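Local atomic coordinates of glycosyl hydrolase family 88 (Pedobacter heparinus, PDB entry 3WIW), a protein that hydrolyses unsaturated glucuronyl saccharides derived from heparin, working as a glycoside hydrolase of family 88 with an alpha6/alpha6-barrel. Residues N55-N60 with P70-T75; V40-R45 with N352-L357. All coordinates share one frame; numbering follows the deposited sequence.

In the fold
Both contacts are buried, with centres about 15 Å apart in the alpha6/alpha6-barrel, and helix 30-49, which carries one side of contact 2, runs on in the chain to strand 55-59 of contact 1. Contact 1 is the more interior and joins that strand to the loop before helix 77-89, close to the predicted nucleophile Asp116; its chemistry is ionic and polar. Contact 2 lies farther from the centre of the chain, away from the annotated sites, and ties the N-terminal helix to the loop 352-357 by aromatic and aliphatic packing with one hydrogen bond; it alone has an exposed touching residue, Arg45. Phe355 bridges the two, its ring packing on Pro56, Arg57, Ser58 and Val59.

Contact 1: residues N55-N60 with P70-T75; sequences NPRSVN and PRDWTT
Arg57 and Asp72 form the salt bridge that joins strand 55-59 to the loop leading into helix 77-89. NH1 of Arg57 meets OD2 of Asp72 at 2.9 Å on its syn side, with a weak second bond to OD1. The guanidinium and carboxylate planes stand 86° apart, nearly perpendicular. Arg57 stands with Ser58 opposite Arg66 in a classic beta bulge; its extended chain, CG anti to the backbone N (chi1 175°), carries the charge out to the aspartate, while NE turns to Glu369.

Among the hydrogen bonds, ND2 of Asn55 donates to OG1 of Thr75 at 2.9 Å, nearly in its own amide plane; that hydroxyl is also bonded to the carbonyl of Ala68. Asp72 OD1 takes the backbone N of Thr74 at 2.8 Å on its anti lone pair, closing an Asx turn, and OG1 of Thr74 at 2.7 Å from above the carboxylate plane.

In the packing, Thr74 OG1 lies 3.4 Å from CD of Arg57. The methyl CG2 of Thr74 sits over the centre of one face of the Trp73 ring and also over one face of the Arg57 guanidinium, toward its rim. The indole also touches Asp116, the predicted nucleophile, and a bound buffer molecule.

With Asp72 and Glu369 both gripping it, Arg57 probably has its charge balanced despite the nearby Arg66, and Asp72 probably steadies the loop that places Trp73 beside the predicted active site.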
ATOM      1  N   ASN A  55      15.140  -6.342   5.841  1.00 11.53           N
ATOM      2  CA  ASN A  55      14.049  -7.005   5.149  1.00 10.62           C
ATOM      3  C   ASN A  55      14.224  -7.044   3.643  1.00 10.52           C
ATOM      4  O   ASN A  55      14.784  -6.122   3.055  1.00 11.17           O
ATOM      5  CB  ASN A  55      12.745  -6.316   5.521  1.00 11.22           C
ATOM      6  CG  ASN A  55      12.447  -6.470   6.984  1.00 11.77           C
ATOM      7  OD1 ASN A  55      12.228  -7.590   7.450  1.00 12.80           O
ATOM      8  ND2 ASN A  55      12.521  -5.381   7.734  1.00 12.75           N
ATOM      9  N   PRO A  56      13.748  -8.113   2.997  1.00  9.95           N
ATOM     10  CA  PRO A  56      13.864  -8.155   1.532  1.00 10.23           C
ATOM     11  C   PRO A  56      12.984  -7.092   0.889  1.00  9.77           C
ATOM     12  O   PRO A  56      11.809  -6.967   1.248  1.00 10.77           O
ATOM     13  CB  PRO A  56      13.374  -9.566   1.202  1.00 11.04           C
ATOM     14  CG  PRO A  56      12.431  -9.903   2.293  1.00 10.98           C
ATOM     15  CD  PRO A  56      13.017  -9.277   3.536  1.00 10.38           C
ATOM     16  N   ARG A  57      13.557  -6.328  -0.046  1.00  9.73           N
ATOM     17  CA  ARG A  57      12.827  -5.265  -0.722  1.00  9.61           C
ATOM     18  C   ARG A  57      12.567  -5.527  -2.208  1.00  9.65           C
ATOM     19  O   ARG A  57      11.438  -5.446  -2.660  1.00  9.97           O
ATOM     20  CB  ARG A  57      13.552  -3.925  -0.560  1.00  9.91           C
ATOM     21  CG  ARG A  57      12.912  -2.791  -1.352  1.00 10.70           C
ATOM     22  CD  ARG A  57      13.540  -1.428  -1.032  1.00 10.14           C
ATOM     23  NE  ARG A  57      13.230  -0.453  -2.064  1.00 10.20           N
ATOM     24  CZ  ARG A  57      13.225   0.867  -1.927  1.00  9.92           C
ATOM     25  NH1 ARG A  57      13.422   1.423  -0.721  1.00 11.31           N
ATOM     26  NH2 ARG A  57      12.970   1.634  -2.992  1.00 11.64           N
ATOM     27  N   SER A  58      13.617  -5.798  -2.975  1.00  9.57           N
ATOM     28  CA  SER A  58      13.476  -5.973  -4.411  1.00 10.40           C
ATOM     29  C   SER A  58      14.670  -6.766  -4.920  1.00 10.70           C
ATOM     30  O   SER A  58      15.568  -7.118  -4.148  1.00 11.12           O
ATOM     31  CB  SER A  58      13.360  -4.626  -5.139  1.00 10.45           C
ATOM     32  OG  SER A  58      14.502  -3.815  -4.905  1.00 10.52           O
ATOM     33  N   VAL A  59      14.688  -7.056  -6.220  1.00 11.02           N
ATOM     34  CA  VAL A  59      15.791  -7.794  -6.810  1.00 12.13           C
ATOM     35  C   VAL A  59      16.539  -6.866  -7.768  1.00 13.13           C
ATOM     36  O   VAL A  59      15.948  -6.289  -8.679  1.00 13.47           O
ATOM     37  CB  VAL A  59      15.284  -9.057  -7.517  1.00 13.20           C
ATOM     38  CG1 VAL A  59      16.442  -9.791  -8.222  1.00 13.17           C
ATOM     39  CG2 VAL A  59      14.608  -9.987  -6.515  1.00 13.77           C
ATOM     40  N   ASN A  60      17.834  -6.700  -7.527  1.00 14.42           N
ATOM     41  CA  ASN A  60      18.691  -5.856  -8.355  1.00 16.68           C
ATOM     42  C   ASN A  60      18.885  -6.437  -9.747  1.00 18.33           C
ATOM     43  O   ASN A  60      18.706  -7.645  -9.936  1.00 18.12           O
ATOM     44  CB  ASN A  60      20.051  -5.742  -7.680  1.00 17.61           C
ATOM     45  CG  ASN A  60      19.975  -5.009  -6.358  1.00 18.40           C
ATOM     46  OD1 ASN A  60      19.257  -4.003  -6.231  1.00 18.23           O
ATOM     47  ND2 ASN A  60      20.684  -5.516  -5.352  1.00 19.18           N
ATOM     48  N   PRO A  70      15.898  -0.595   8.965  1.00 14.01           N
ATOM     49  CA  PRO A  70      14.736   0.033   9.616  1.00 14.55           C
ATOM     50  C   PRO A  70      14.401   1.445   9.142  1.00 15.97           C
ATOM     51  O   PRO A  70      13.256   1.858   9.272  1.00 17.70           O
ATOM     52  CB  PRO A  70      15.116   0.005  11.100  1.00 16.02           C
ATOM     53  CG  PRO A  70      16.015  -1.229  11.211  1.00 16.33           C
ATOM     54  CD  PRO A  70      16.839  -1.169   9.953  1.00 15.77           C
ATOM     55  N   ARG A  71      15.381   2.154   8.587  0.51 15.86           N
ATOM     56  CA  ARG A  71      15.161   3.497   8.048  0.51 17.56           C
ATOM     57  C   ARG A  71      14.440   3.510   6.698  0.51 15.11           C
ATOM     58  O   ARG A  71      13.943   4.547   6.257  0.51 15.38           O
ATOM     59  CB  ARG A  71      16.500   4.215   7.885  0.51 20.74           C
ATOM     60  CG  ARG A  71      17.352   3.630   6.778  0.51 23.62           C
ATOM     61  CD  ARG A  71      18.560   4.488   6.479  0.51 27.08           C
ATOM     62  NE  ARG A  71      19.422   3.839   5.501  0.51 29.45           N
ATOM     63  CZ  ARG A  71      20.327   2.914   5.804  0.51 31.38           C
ATOM     64  NH1 ARG A  71      21.068   2.373   4.849  0.51 32.07           N
ATOM     65  NH2 ARG A  71      20.489   2.529   7.063  0.51 32.17           N
ATOM     66  N   ASP A  72      14.399   2.364   6.033  1.00 13.23           N
ATOM     67  CA  ASP A  72      13.854   2.269   4.666  1.00 12.11           C
ATOM     68  C   ASP A  72      12.328   2.272   4.703  1.00 10.30           C
ATOM     69  O   ASP A  72      11.718   1.518   5.467  1.00 10.84           O
ATOM     70  CB  ASP A  72      14.397   0.981   4.037  1.00 12.08           C
ATOM     71  CG  ASP A  72      13.982   0.772   2.598  1.00 12.35           C
ATOM     72  OD1 ASP A  72      12.794   0.538   2.342  1.00 12.56           O
ATOM     73  OD2 ASP A  72      14.876   0.729   1.727  1.00 14.10           O
ATOM     74  N   TRP A  73      11.694   3.068   3.845  1.00 10.63           N
ATOM     75  CA  TRP A  73      10.240   3.208   3.905  1.00  9.65           C
ATOM     76  C   TRP A  73       9.466   1.911   3.656  1.00  9.02           C
ATOM     77  O   TRP A  73       8.283   1.812   4.022  1.00  9.79           O
ATOM     78  CB  TRP A  73       9.754   4.281   2.938  1.00 10.82           C
ATOM     79  CG  TRP A  73       9.645   3.857   1.482  1.00 11.22           C
ATOM     80  CD1 TRP A  73      10.626   3.913   0.536  1.00 12.66           C
ATOM     81  CD2 TRP A  73       8.468   3.371   0.816  1.00 11.52           C
ATOM     82  NE1 TRP A  73      10.125   3.497  -0.694  1.00 12.18           N
ATOM     83  CE2 TRP A  73       8.802   3.160  -0.542  1.00 12.39           C
ATOM     84  CE3 TRP A  73       7.159   3.105   1.240  1.00 12.05           C
ATOM     85  CZ2 TRP A  73       7.877   2.680  -1.483  1.00 12.94           C
ATOM     86  CZ3 TRP A  73       6.239   2.632   0.314  1.00 12.16           C
ATOM     87  CH2 TRP A  73       6.604   2.418  -1.039  1.00 12.64           C
ATOM     88  N   THR A  74      10.112   0.927   3.023  1.00  9.33           N
ATOM     89  CA  THR A  74       9.449  -0.321   2.713  1.00  9.05           C
ATOM     90  C   THR A  74       9.701  -1.383   3.772  1.00  9.20           C
ATOM     91  O   THR A  74       9.237  -2.497   3.615  1.00  9.84           O
ATOM     92  CB  THR A  74       9.918  -0.926   1.354  1.00  9.10           C
ATOM     93  OG1 THR A  74      11.230  -1.493   1.513  1.00 10.34           O
ATOM     94  CG2 THR A  74       9.918   0.119   0.227  1.00  9.97           C
ATOM     95  N   THR A  75      10.407  -1.050   4.859  1.00  8.94           N
ATOM     96  CA  THR A  75      10.914  -2.090   5.738  1.00 10.12           C
ATOM     97  C   THR A  75       9.802  -2.871   6.477  1.00  9.50           C
ATOM     98  O   THR A  75       9.991  -4.031   6.862  1.00 10.66           O
ATOM     99  CB  THR A  75      11.943  -1.497   6.716  1.00  9.80           C
ATOM    100  OG1 THR A  75      12.713  -2.555   7.286  1.00 10.74           O
ATOM    101  CG2 THR A  75      11.270  -0.689   7.823  1.00 11.61           C
TER

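Contact 2: residues V40-R45 with N352-L357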
ATOM      1  N   VAL A  40       2.731 -19.311   0.850  1.00 13.68           N
ATOM      2  CA  VAL A  40       3.181 -19.834   2.135  1.00 15.58           C
ATOM      3  C   VAL A  40       4.593 -20.412   2.016  1.00 15.12           C
ATOM      4  O   VAL A  40       5.443 -20.164   2.873  1.00 14.96           O
ATOM      5  CB  VAL A  40       2.184 -20.872   2.667  1.00 18.23           C
ATOM      6  CG1 VAL A  40       2.728 -21.556   3.906  1.00 19.84           C
ATOM      7  CG2 VAL A  40       0.866 -20.178   3.000  1.00 18.99           C
ATOM      8  N   ILE A  41       4.862 -21.156   0.944  1.00 14.31           N
ATOM      9  CA  ILE A  41       6.207 -21.692   0.734  1.00 14.88           C
ATOM     10  C   ILE A  41       7.235 -20.570   0.579  1.00 13.35           C
ATOM     11  O   ILE A  41       8.313 -20.603   1.203  1.00 13.97           O
ATOM     12  CB  ILE A  41       6.261 -22.631  -0.488  1.00 16.99           C
ATOM     13  CG1 ILE A  41       5.494 -23.916  -0.189  1.00 19.40           C
ATOM     14  CG2 ILE A  41       7.695 -22.987  -0.834  1.00 19.70           C
ATOM     15  CD1 ILE A  41       5.155 -24.713  -1.431  1.00 20.92           C
ATOM     16  N   GLN A  42       6.906 -19.575  -0.235  1.00 12.51           N
ATOM     17  CA  GLN A  42       7.816 -18.460  -0.471  1.00 12.42           C
ATOM     18  C   GLN A  42       8.155 -17.753   0.841  1.00 12.05           C
ATOM     19  O   GLN A  42       9.334 -17.511   1.137  1.00 12.62           O
ATOM     20  CB  GLN A  42       7.208 -17.481  -1.478  1.00 12.69           C
ATOM     21  CG  GLN A  42       7.095 -18.035  -2.916  1.00 13.04           C
ATOM     22  CD  GLN A  42       8.452 -18.332  -3.554  1.00 13.12           C
ATOM     23  OE1 GLN A  42       9.109 -19.310  -3.209  1.00 14.51           O
ATOM     24  NE2 GLN A  42       8.886 -17.467  -4.480  1.00 13.56           N
ATOM     25  N   LEU A  43       7.126 -17.440   1.633  1.00 12.29           N
ATOM     26  CA  LEU A  43       7.312 -16.747   2.894  1.00 12.42           C
ATOM     27  C   LEU A  43       8.111 -17.594   3.869  1.00 12.02           C
ATOM     28  O   LEU A  43       8.941 -17.070   4.611  1.00 12.91           O
ATOM     29  CB  LEU A  43       5.959 -16.392   3.510  1.00 12.12           C
ATOM     30  CG  LEU A  43       5.205 -15.284   2.782  1.00 12.24           C
ATOM     31  CD1 LEU A  43       3.809 -15.122   3.389  1.00 12.88           C
ATOM     32  CD2 LEU A  43       5.983 -13.950   2.785  1.00 14.26           C
ATOM     33  N   THR A  44       7.861 -18.901   3.882  1.00 12.56           N
ATOM     34  CA  THR A  44       8.600 -19.798   4.761  1.00 13.50           C
ATOM     35  C   THR A  44      10.093 -19.743   4.437  1.00 13.96           C
ATOM     36  O   THR A  44      10.933 -19.587   5.333  1.00 14.96           O
ATOM     37  CB  THR A  44       8.084 -21.238   4.639  1.00 14.85           C
ATOM     38  OG1 THR A  44       6.702 -21.268   5.007  1.00 17.02           O
ATOM     39  CG2 THR A  44       8.880 -22.209   5.515  1.00 15.90           C
ATOM     40  N   ARG A  45      10.421 -19.831   3.154  1.00 12.87           N
ATOM     41  CA  ARG A  45      11.811 -19.783   2.731  1.00 13.11           C
ATOM     42  C   ARG A  45      12.414 -18.392   2.964  1.00 12.54           C
ATOM     43  O   ARG A  45      13.569 -18.280   3.384  1.00 13.45           O
ATOM     44  CB  ARG A  45      11.924 -20.142   1.247  1.00 14.87           C
ATOM     45  CG  ARG A  45      11.459 -21.546   0.866  1.00 16.69           C
ATOM     46  CD  ARG A  45      12.351 -22.631   1.412  1.00 18.77           C
ATOM     47  NE  ARG A  45      13.775 -22.522   1.064  1.00 19.73           N
ATOM     48  CZ  ARG A  45      14.345 -22.929  -0.073  1.00 21.48           C
ATOM     49  NH1 ARG A  45      13.636 -23.452  -1.071  1.00 22.72           N
ATOM     50  NH2 ARG A  45      15.657 -22.795  -0.225  1.00 22.14           N
ATOM     51  N   ASN A 352      12.590 -16.490  -7.722  0.72 12.75           N
ATOM     52  CA  ASN A 352      12.287 -15.065  -7.538  0.72 11.98           C
ATOM     53  C   ASN A 352      12.814 -14.514  -6.199  0.72 12.48           C
ATOM     54  O   ASN A 352      12.250 -13.568  -5.649  0.72 11.89           O
ATOM     55  CB  ASN A 352      10.759 -14.863  -7.643  0.72 12.85           C
ATOM     56  CG  ASN A 352      10.339 -13.443  -8.000  0.72 13.44           C
ATOM     57  OD1 ASN A 352      11.002 -12.761  -8.777  0.72 14.14           O
ATOM     58  ND2 ASN A 352       9.212 -13.002  -7.440  0.72 12.15           N
ATOM     59  N   GLN A 353      13.895 -15.105  -5.678  1.00 12.30           N
ATOM     60  CA  GLN A 353      14.438 -14.713  -4.383  1.00 12.98           C
ATOM     61  C   GLN A 353      13.383 -14.752  -3.266  1.00 11.47           C
ATOM     62  O   GLN A 353      13.461 -14.016  -2.272  1.00 12.03           O
ATOM     63  CB  GLN A 353      15.158 -13.357  -4.475  1.00 13.61           C
ATOM     64  CG  GLN A 353      16.355 -13.369  -5.452  1.00 14.97           C
ATOM     65  CD  GLN A 353      17.595 -14.079  -4.876  1.00 17.02           C
ATOM     66  OE1 GLN A 353      17.484 -14.985  -4.059  1.00 19.33           O
ATOM     67  NE2 GLN A 353      18.779 -13.625  -5.276  1.00 19.40           N
ATOM     68  N   PHE A 354      12.423 -15.663  -3.430  1.00 10.97           N
ATOM     69  CA  PHE A 354      11.339 -15.921  -2.481  1.00 11.49           C
ATOM     70  C   PHE A 354      10.284 -14.817  -2.393  1.00 11.67           C
ATOM     71  O   PHE A 354       9.397 -14.876  -1.529  1.00 12.44           O
ATOM     72  CB  PHE A 354      11.865 -16.282  -1.083  1.00 11.84           C
ATOM     73  CG  PHE A 354      12.906 -17.366  -1.090  1.00 13.70           C
ATOM     74  CD1 PHE A 354      12.692 -18.563  -1.776  1.00 14.11           C
ATOM     75  CD2 PHE A 354      14.119 -17.189  -0.425  1.00 15.09           C
ATOM     76  CE1 PHE A 354      13.670 -19.552  -1.778  1.00 14.71           C
ATOM     77  CE2 PHE A 354      15.090 -18.176  -0.422  1.00 16.48           C
ATOM     78  CZ  PHE A 354      14.863 -19.353  -1.104  1.00 16.21           C
ATOM     79  N   PHE A 355      10.347 -13.828  -3.285  1.00 10.39           N
ATOM     80  CA  PHE A 355       9.227 -12.917  -3.429  1.00 10.88           C
ATOM     81  C   PHE A 355       8.057 -13.631  -4.094  1.00 10.42           C
ATOM     82  O   PHE A 355       8.245 -14.564  -4.875  1.00 12.82           O
ATOM     83  CB  PHE A 355       9.603 -11.706  -4.264  1.00 10.68           C
ATOM     84  CG  PHE A 355      10.570 -10.779  -3.593  1.00 10.16           C
ATOM     85  CD1 PHE A 355      10.121  -9.820  -2.695  1.00 11.39           C
ATOM     86  CD2 PHE A 355      11.933 -10.854  -3.855  1.00 11.86           C
ATOM     87  CE1 PHE A 355      11.013  -8.934  -2.068  1.00 12.34           C
ATOM     88  CE2 PHE A 355      12.828  -9.981  -3.247  1.00 12.11           C
ATOM     89  CZ  PHE A 355      12.375  -9.015  -2.346  1.00 12.50           C
ATOM     90  N   ILE A 356       6.854 -13.155  -3.834  1.00  9.67           N
ATOM     91  CA  ILE A 356       5.646 -13.825  -4.308  1.00 10.18           C
ATOM     92  C   ILE A 356       5.280 -13.411  -5.749  1.00 10.13           C
ATOM     93  O   ILE A 356       5.045 -14.262  -6.585  1.00 11.02           O
ATOM     94  CB  ILE A 356       4.482 -13.559  -3.344  1.00 11.51           C
ATOM     95  CG1 ILE A 356       4.802 -14.151  -1.951  1.00 12.56           C
ATOM     96  CG2 ILE A 356       3.186 -14.134  -3.892  1.00 12.00           C
ATOM     97  CD1 ILE A 356       3.878 -13.720  -0.835  1.00 13.50           C
ATOM     98  N   LEU A 357       5.237 -12.110  -6.036  1.00  9.60           N
ATOM     99  CA  LEU A 357       4.909 -11.596  -7.365  1.00  9.63           C
ATOM    100  C   LEU A 357       6.132 -11.073  -8.109  1.00  9.37           C
ATOM    101  O   LEU A 357       7.169 -10.752  -7.511  1.00  9.97           O
ATOM    102  CB  LEU A 357       3.907 -10.456  -7.258  1.00  9.82           C
ATOM    103  CG  LEU A 357       2.514 -10.793  -6.741  1.00 10.14           C
ATOM    104  CD1 LEU A 357       1.637  -9.541  -6.802  1.00 11.86           C
ATOM    105  CD2 LEU A 357       1.888 -11.920  -7.531  1.00 10.90           C
TER
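CB of Arg45 lies over one face of the Phe354 ring, where helix 30-49 of the alpha6/alpha6-barrel meets the loop between helix 327-340 and strand 360-361. This CH-pi contact is well centred, with CB of Arg45 3.5 Å from the centroid of the Phe354 ring and 14° off the ring normal. Beyond CB the arginine chain bends at chi2 and chi3 and carries the guanidinium past the ring's CZ rim, where Phe354 CZ lies under one guanidinium face and 3.6 Å from Arg45 NH2. The guanidinium is inclined 51° to the ring, so the two groups do not stack in parallel.

Gln42 comes to the same phenylalanine from the edge. OE1 of Gln42 lies near the ring plane, 3.9 Å from CD1 of Phe354, and the amide stands nearly upright to the ring. CB of Gln42 rests 3.4 Å from the carbonyl O of Phe354; beyond it a bend at chi2 (-64°) lays the amide along the loop backbone. NE2 of Gln42 donates to the carbonyl O of Phe355 at 3.0 Å, approaching from above the carbonyl plane, and also bonds the carbonyl of Glu351; OE1 accepts from the backbone N of Gly350. Replacing Gln42 by an alanine removes the amide and is likely to leave the Gly350 N-H without this acceptor, take a donor from Phe355 O and open a gap beside the Phe354 ring.

Deeper in, Leu43 packs on helix 77-89 and on Leu382, and Ile356 on Tyr381, so this apolar patch joins three helices to the loop. Ile356 and Leu43 themselves cross obliquely, with CD1 of Ile356 4.2 Å from CG of Leu43.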